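Local atomic coordinates of uncharacterized protein (Trypanosoma congolense, PDB entry 4E40), a protein that serves, through this helical-bundle region, as a cell-surface receptor for the haptoglobin-hemoglobin complex, probably taking part in heme uptake by the parasite. Residues V28-R42 with L202-A216. Sequence-based numbering, arbitrary orientation. Where two conformers were deposited one is given.
Sequences VSIASGILLRPAVIR and LDNLDKDVKSVEQRA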
loop_
_atom_site.group_PDB
_atom_site.type_symbol
_atom_site.label_atom_id
_atom_site.label_comp_id
_atom_site.label_asym_id
_atom_site.label_seq_id
_atom_site.Cartn_x
_atom_site.Cartn_y
_atom_site.Cartn_z
ATOM N N VAL A 28 -0.755 -0.367 -20.074
ATOM C CA VAL A 28 -0.807 -1.091 -18.804
ATOM C C VAL A 28 0.477 -0.846 -17.984
ATOM O O VAL A 28 0.382 -0.697 -16.762
ATOM C CB VAL A 28 -0.993 -2.615 -19.044
ATOM C CG1 VAL A 28 -0.757 -3.393 -17.732
ATOM C CG2 VAL A 28 -2.434 -2.831 -19.594
ATOM N N SER A 29 1.616 -0.752 -18.666
ATOM C CA SER A 29 2.876 -0.534 -17.924
ATOM C C SER A 29 2.800 0.783 -17.124
ATOM O O SER A 29 3.042 0.804 -15.903
ATOM C CB SER A 29 4.043 -0.510 -18.911
ATOM O OG SER A 29 5.262 -0.313 -18.204
ATOM N N ILE A 30 2.468 1.867 -17.836
ATOM C CA ILE A 30 2.423 3.089 -17.040
ATOM C C ILE A 30 1.253 3.115 -16.030
ATOM O O ILE A 30 1.428 3.615 -14.922
ATOM C CB ILE A 30 2.557 4.360 -17.903
ATOM C CG1 ILE A 30 1.256 4.934 -18.235
ATOM C CG2 ILE A 30 3.705 4.329 -18.925
ATOM C CD1 ILE A 30 1.399 6.107 -17.323
ATOM N N ALA A 31 0.087 2.531 -16.359
ATOM C CA ALA A 31 -0.999 2.418 -15.380
ATOM C C ALA A 31 -0.561 1.711 -14.111
ATOM O O ALA A 31 -0.901 2.120 -13.002
ATOM C CB ALA A 31 -2.195 1.704 -15.978
ATOM N N SER A 32 0.194 0.637 -14.280
ATOM C CA SER A 32 0.630 -0.168 -13.091
ATOM C C SER A 32 1.626 0.636 -12.258
ATOM O O SER A 32 1.573 0.572 -11.050
ATOM C CB SER A 32 1.193 -1.522 -13.583
ATOM O OG SER A 32 2.425 -1.360 -14.207
ATOM N N GLY A 33 2.533 1.365 -12.898
ATOM C CA GLY A 33 3.449 2.200 -12.086
ATOM C C GLY A 33 2.722 3.316 -11.375
ATOM O O GLY A 33 3.069 3.626 -10.223
ATOM N N ILE A 34 1.714 3.944 -11.989
ATOM C CA ILE A 34 0.858 4.937 -11.296
ATOM C C ILE A 34 0.105 4.319 -10.133
ATOM O O ILE A 34 0.033 4.900 -9.037
ATOM C CB ILE A 34 -0.170 5.551 -12.305
ATOM C CG1 ILE A 34 0.591 6.432 -13.270
ATOM C CG2 ILE A 34 -1.239 6.420 -11.584
ATOM C CD1 ILE A 34 -0.282 6.864 -14.445
ATOM N N LEU A 35 -0.479 3.130 -10.340
ATOM C CA LEU A 35 -1.179 2.482 -9.210
ATOM C C LEU A 35 -0.205 2.200 -8.064
ATOM O O LEU A 35 -0.598 2.419 -6.911
ATOM C CB LEU A 35 -1.845 1.143 -9.622
ATOM C CG LEU A 35 -3.175 1.262 -10.369
ATOM C CD1 LEU A 35 -3.560 -0.087 -10.955
ATOM C CD2 LEU A 35 -4.272 1.721 -9.409
ATOM N N LEU A 36 1.045 1.782 -8.364
ATOM C CA LEU A 36 2.015 1.343 -7.323
ATOM C C LEU A 36 2.598 2.511 -6.551
ATOM O O LEU A 36 2.947 2.387 -5.345
ATOM C CB LEU A 36 3.135 0.501 -7.939
ATOM C CG LEU A 36 4.212 -0.012 -6.971
ATOM C CD1 LEU A 36 3.578 -1.032 -6.021
ATOM C CD2 LEU A 36 5.312 -0.606 -7.798
ATOM N N ARG A 37 2.647 3.665 -7.195
ATOM C CA ARG A 37 3.412 4.822 -6.682
ATOM C C ARG A 37 3.143 5.173 -5.219
ATOM O O ARG A 37 4.134 5.302 -4.467
ATOM C CB ARG A 37 3.243 6.018 -7.617
ATOM C CG ARG A 37 4.090 7.240 -7.252
ATOM C CD ARG A 37 5.564 6.925 -7.230
ATOM N NE ARG A 37 6.313 8.152 -6.939
ATOM C CZ ARG A 37 7.542 8.181 -6.419
ATOM N NH1 ARG A 37 8.175 7.038 -6.142
ATOM N NH2 ARG A 37 8.130 9.358 -6.157
ATOM N N PRO A 38 1.861 5.274 -4.788
ATOM C CA PRO A 38 1.663 5.670 -3.375
ATOM C C PRO A 38 2.153 4.680 -2.358
ATOM O O PRO A 38 2.547 5.125 -1.257
ATOM C CB PRO A 38 0.133 5.801 -3.217
ATOM C CG PRO A 38 -0.344 6.117 -4.617
ATOM C CD PRO A 38 0.572 5.311 -5.512
ATOM N N ALA A 39 2.089 3.383 -2.665
ATOM C CA ALA A 39 2.580 2.360 -1.736
ATOM C C ALA A 39 4.080 2.467 -1.660
ATOM O O ALA A 39 4.616 2.294 -0.544
ATOM C CB ALA A 39 2.110 0.933 -2.119
ATOM N N VAL A 40 4.773 2.788 -2.750
ATOM C CA VAL A 40 6.266 2.877 -2.714
ATOM C C VAL A 40 6.719 4.079 -1.852
ATOM O O VAL A 40 7.586 3.965 -0.947
ATOM C CB VAL A 40 6.850 2.907 -4.125
ATOM C CG1 VAL A 40 8.293 3.345 -4.083
ATOM C CG2 VAL A 40 6.678 1.507 -4.748
ATOM N N ILE A 41 6.072 5.217 -2.071
ATOM C CA ILE A 41 6.208 6.383 -1.170
ATOM C C ILE A 41 5.900 6.057 0.311
ATOM O O ILE A 41 6.752 6.327 1.190
ATOM C CB ILE A 41 5.400 7.597 -1.720
ATOM C CG1 ILE A 41 5.876 8.001 -3.110
ATOM C CG2 ILE A 41 5.627 8.821 -0.836
ATOM C CD1 ILE A 41 7.377 8.076 -3.251
ATOM N N ARG A 42 4.736 5.486 0.602
ATOM C CA ARG A 42 4.375 5.103 1.979
ATOM C C ARG A 42 5.400 4.166 2.618
ATOM O O ARG A 42 5.884 4.399 3.745
ATOM C CB ARG A 42 3.012 4.421 1.970
ATOM C CG ARG A 42 2.381 4.195 3.320
ATOM C CD ARG A 42 1.597 5.455 3.726
ATOM N NE ARG A 42 2.499 6.443 4.270
ATOM C CZ ARG A 42 2.127 7.522 4.953
ATOM N NH1 ARG A 42 0.847 7.761 5.186
ATOM N NH2 ARG A 42 3.057 8.333 5.442
ATOM N N LEU A 202 -3.878 -6.217 -12.140
ATOM C CA LEU A 202 -4.246 -4.826 -11.871
ATOM C C LEU A 202 -5.259 -4.708 -10.726
ATOM O O LEU A 202 -5.154 -3.764 -9.928
ATOM C CB LEU A 202 -4.885 -4.173 -13.103
ATOM C CG LEU A 202 -3.873 -3.869 -14.207
ATOM C CD1 LEU A 202 -4.626 -3.389 -15.470
ATOM C CD2 LEU A 202 -2.813 -2.845 -13.793
ATOM N N ASP A 203 -6.220 -5.623 -10.649
ATOM C CA ASP A 203 -7.222 -5.544 -9.570
ATOM C C ASP A 203 -6.598 -5.896 -8.188
ATOM O O ASP A 203 -6.949 -5.308 -7.163
ATOM C CB ASP A 203 -8.496 -6.323 -9.935
ATOM C CG ASP A 203 -9.350 -5.608 -11.048
ATOM O OD1 ASP A 203 -9.720 -4.400 -10.875
ATOM O OD2 ASP A 203 -9.681 -6.236 -12.110
ATOM N N ASN A 204 -5.611 -6.769 -8.183
ATOM C CA ASN A 204 -4.892 -7.108 -6.911
ATOM C C ASN A 204 -3.988 -5.950 -6.498
ATOM O O ASN A 204 -3.887 -5.640 -5.310
ATOM C CB ASN A 204 -4.129 -8.428 -7.036
ATOM C CG ASN A 204 -5.073 -9.630 -6.978
ATOM O OD1 ASN A 204 -6.107 -9.548 -6.318
ATOM N ND2 ASN A 204 -4.696 -10.741 -7.593
ATOM N N LEU A 205 -3.326 -5.331 -7.474
ATOM C CA LEU A 205 -2.472 -4.156 -7.250
ATOM C C LEU A 205 -3.287 -3.022 -6.630
ATOM O O LEU A 205 -2.863 -2.439 -5.635
ATOM C CB LEU A 205 -1.822 -3.774 -8.590
ATOM C CG LEU A 205 -1.010 -2.487 -8.631
ATOM C CD1 LEU A 205 0.104 -2.440 -7.531
ATOM C CD2 LEU A 205 -0.418 -2.320 -10.007
ATOM N N ASP A 206 -4.439 -2.713 -7.231
ATOM C CA ASP A 206 -5.303 -1.625 -6.774
ATOM C C ASP A 206 -5.729 -1.923 -5.328
ATOM O O ASP A 206 -5.609 -1.020 -4.459
ATOM C CB ASP A 206 -6.511 -1.577 -7.725
ATOM C CG ASP A 206 -7.329 -0.346 -7.600
ATOM O OD1 ASP A 206 -6.973 0.605 -6.882
ATOM O OD2 ASP A 206 -8.342 -0.280 -8.374
ATOM N N LYS A 207 -6.164 -3.152 -5.056
ATOM C CA LYS A 207 -6.590 -3.568 -3.704
ATOM C C LYS A 207 -5.456 -3.420 -2.704
ATOM O O LYS A 207 -5.665 -2.918 -1.570
ATOM C CB LYS A 207 -7.067 -4.994 -3.722
ATOM C CG LYS A 207 -8.474 -5.102 -4.287
ATOM C CD LYS A 207 -8.825 -6.584 -4.406
ATOM C CE LYS A 207 -10.327 -6.812 -4.503
ATOM N NZ LYS A 207 -10.882 -6.311 -5.788
ATOM N N ASP A 208 -4.266 -3.835 -3.113
ATOM C CA ASP A 208 -3.101 -3.827 -2.192
ATOM C C ASP A 208 -2.718 -2.410 -1.812
ATOM O O ASP A 208 -2.366 -2.170 -0.639
ATOM C CB ASP A 208 -1.890 -4.553 -2.791
ATOM C CG ASP A 208 -2.042 -6.088 -2.748
ATOM O OD1 ASP A 208 -2.959 -6.620 -2.086
ATOM O OD2 ASP A 208 -1.264 -6.785 -3.425
ATOM N N VAL A 209 -2.782 -1.481 -2.761
ATOM C CA VAL A 209 -2.374 -0.113 -2.494
ATOM C C VAL A 209 -3.448 0.531 -1.617
ATOM O O VAL A 209 -3.094 1.275 -0.698
ATOM C CB VAL A 209 -2.020 0.679 -3.778
ATOM C CG1 VAL A 209 -1.776 2.131 -3.435
ATOM C CG2 VAL A 209 -0.825 0.033 -4.507
ATOM N N LYS A 210 -4.725 0.208 -1.853
ATOM C CA LYS A 210 -5.804 0.738 -0.979
ATOM C C LYS A 210 -5.564 0.242 0.447
ATOM O O LYS A 210 -5.696 1.031 1.406
ATOM C CB LYS A 210 -7.182 0.330 -1.445
ATOM C CG LYS A 210 -7.607 1.134 -2.661
ATOM C CD LYS A 210 -8.905 0.618 -3.217
ATOM C CE LYS A 210 -9.323 1.502 -4.373
ATOM N NZ LYS A 210 -10.368 0.843 -5.203
ATOM N N SER A 211 -5.246 -1.045 0.581
ATOM C CA SER A 211 -4.938 -1.642 1.895
ATOM C C SER A 211 -3.751 -0.941 2.552
ATOM O O SER A 211 -3.798 -0.644 3.759
ATOM C CB SER A 211 -4.683 -3.151 1.784
ATOM O OG SER A 211 -5.860 -3.882 1.460
ATOM N N VAL A 212 -2.688 -0.667 1.790
ATOM C CA VAL A 212 -1.518 0.062 2.331
ATOM C C VAL A 212 -1.920 1.412 2.924
ATOM O O VAL A 212 -1.480 1.771 4.033
ATOM C CB VAL A 212 -0.386 0.259 1.279
ATOM C CG1 VAL A 212 0.654 1.308 1.708
ATOM C CG2 VAL A 212 0.291 -1.063 1.028
ATOM N N GLU A 213 -2.757 2.142 2.201
ATOM C CA GLU A 213 -3.107 3.461 2.639
ATOM C C GLU A 213 -4.025 3.379 3.889
ATOM O O GLU A 213 -3.931 4.280 4.737
ATOM C CB GLU A 213 -3.686 4.281 1.444
ATOM C CG GLU A 213 -2.704 4.517 0.276
ATOM C CD GLU A 213 -3.345 4.822 -1.096
ATOM O OE1 GLU A 213 -4.553 4.604 -1.274
ATOM O OE2 GLU A 213 -2.636 5.325 -2.017
ATOM N N GLN A 214 -4.844 2.320 4.033
ATOM C CA GLN A 214 -5.684 2.094 5.208
ATOM C C GLN A 214 -4.813 1.674 6.390
ATOM O O GLN A 214 -4.976 2.214 7.521
ATOM C CB GLN A 214 -6.692 0.994 5.007
ATOM C CG GLN A 214 -7.871 1.301 4.106
ATOM C CD GLN A 214 -8.986 0.290 4.331
ATOM O OE1 GLN A 214 -8.782 -0.927 4.234
ATOM N NE2 GLN A 214 -10.176 0.791 4.657
ATOM N N ARG A 215 -3.887 0.713 6.181
ATOM C CA ARG A 215 -2.951 0.384 7.321
ATOM C C ARG A 215 -2.126 1.614 7.754
ATOM O O ARG A 215 -1.760 1.774 8.935
ATOM C CB ARG A 215 -1.968 -0.796 6.968
ATOM C CG ARG A 215 -2.571 -2.068 6.370
ATOM C CD ARG A 215 -3.506 -2.940 7.181
ATOM N NE ARG A 215 -4.833 -2.370 7.423
ATOM C CZ ARG A 215 -5.904 -2.442 6.630
ATOM N NH1 ARG A 215 -7.040 -1.893 7.045
ATOM N NH2 ARG A 215 -5.872 -3.048 5.435
ATOM N N ALA A 216 -1.751 2.488 6.833
ATOM C CA ALA A 216 -0.943 3.643 7.134
ATOM C C ALA A 216 -1.755 4.608 8.019
ATOM O O ALA A 216 -1.163 5.254 8.873
ATOM C CB ALA A 216 -0.498 4.315 5.854
#
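Val209 is a knob in a hole formed by Leu35, Leu36, Pro38 and Ala39, where the two helices run roughly parallel, 24° apart. With CG1 anti to the backbone N (chi1 173°), Val209 CG2 stands beside that N and lies 3.4 Å from Leu35 O and 3.9 Å from Ala39 CB. A compact, branched valine fits this hole, and alanine's single methyl lets the backbones approach closely, with the Ala39 and Val209 CA atoms 5.6 Å apart. Pro38, having no N-H to give to the preceding turn, accompanies a kink in helix 28-73. Toward the start of the contact, Leu205 reaches across: CD2 meets Leu35 CB at 3.8 Å, while CD1 meets Leu36 CD1 at 4.0 Å. The looser flank is partly exposed, so carboxylates can probably stay hydrated beside its apolar edge: Leu35 CD2 lies 3.9 Å from Asp206 OD1, which has a long salt bridge to Lys210. In the conformer given, CG of Arg42, a heme b ligand in another structure of this protein, lies 3.7 Å from Val212 CG1; beyond it the chain bends. Helix 82-147 packs alongside, with Leu118 against Val212, while helix 172-180 touches Val28 and Leu202 through Leu175 and Ala172.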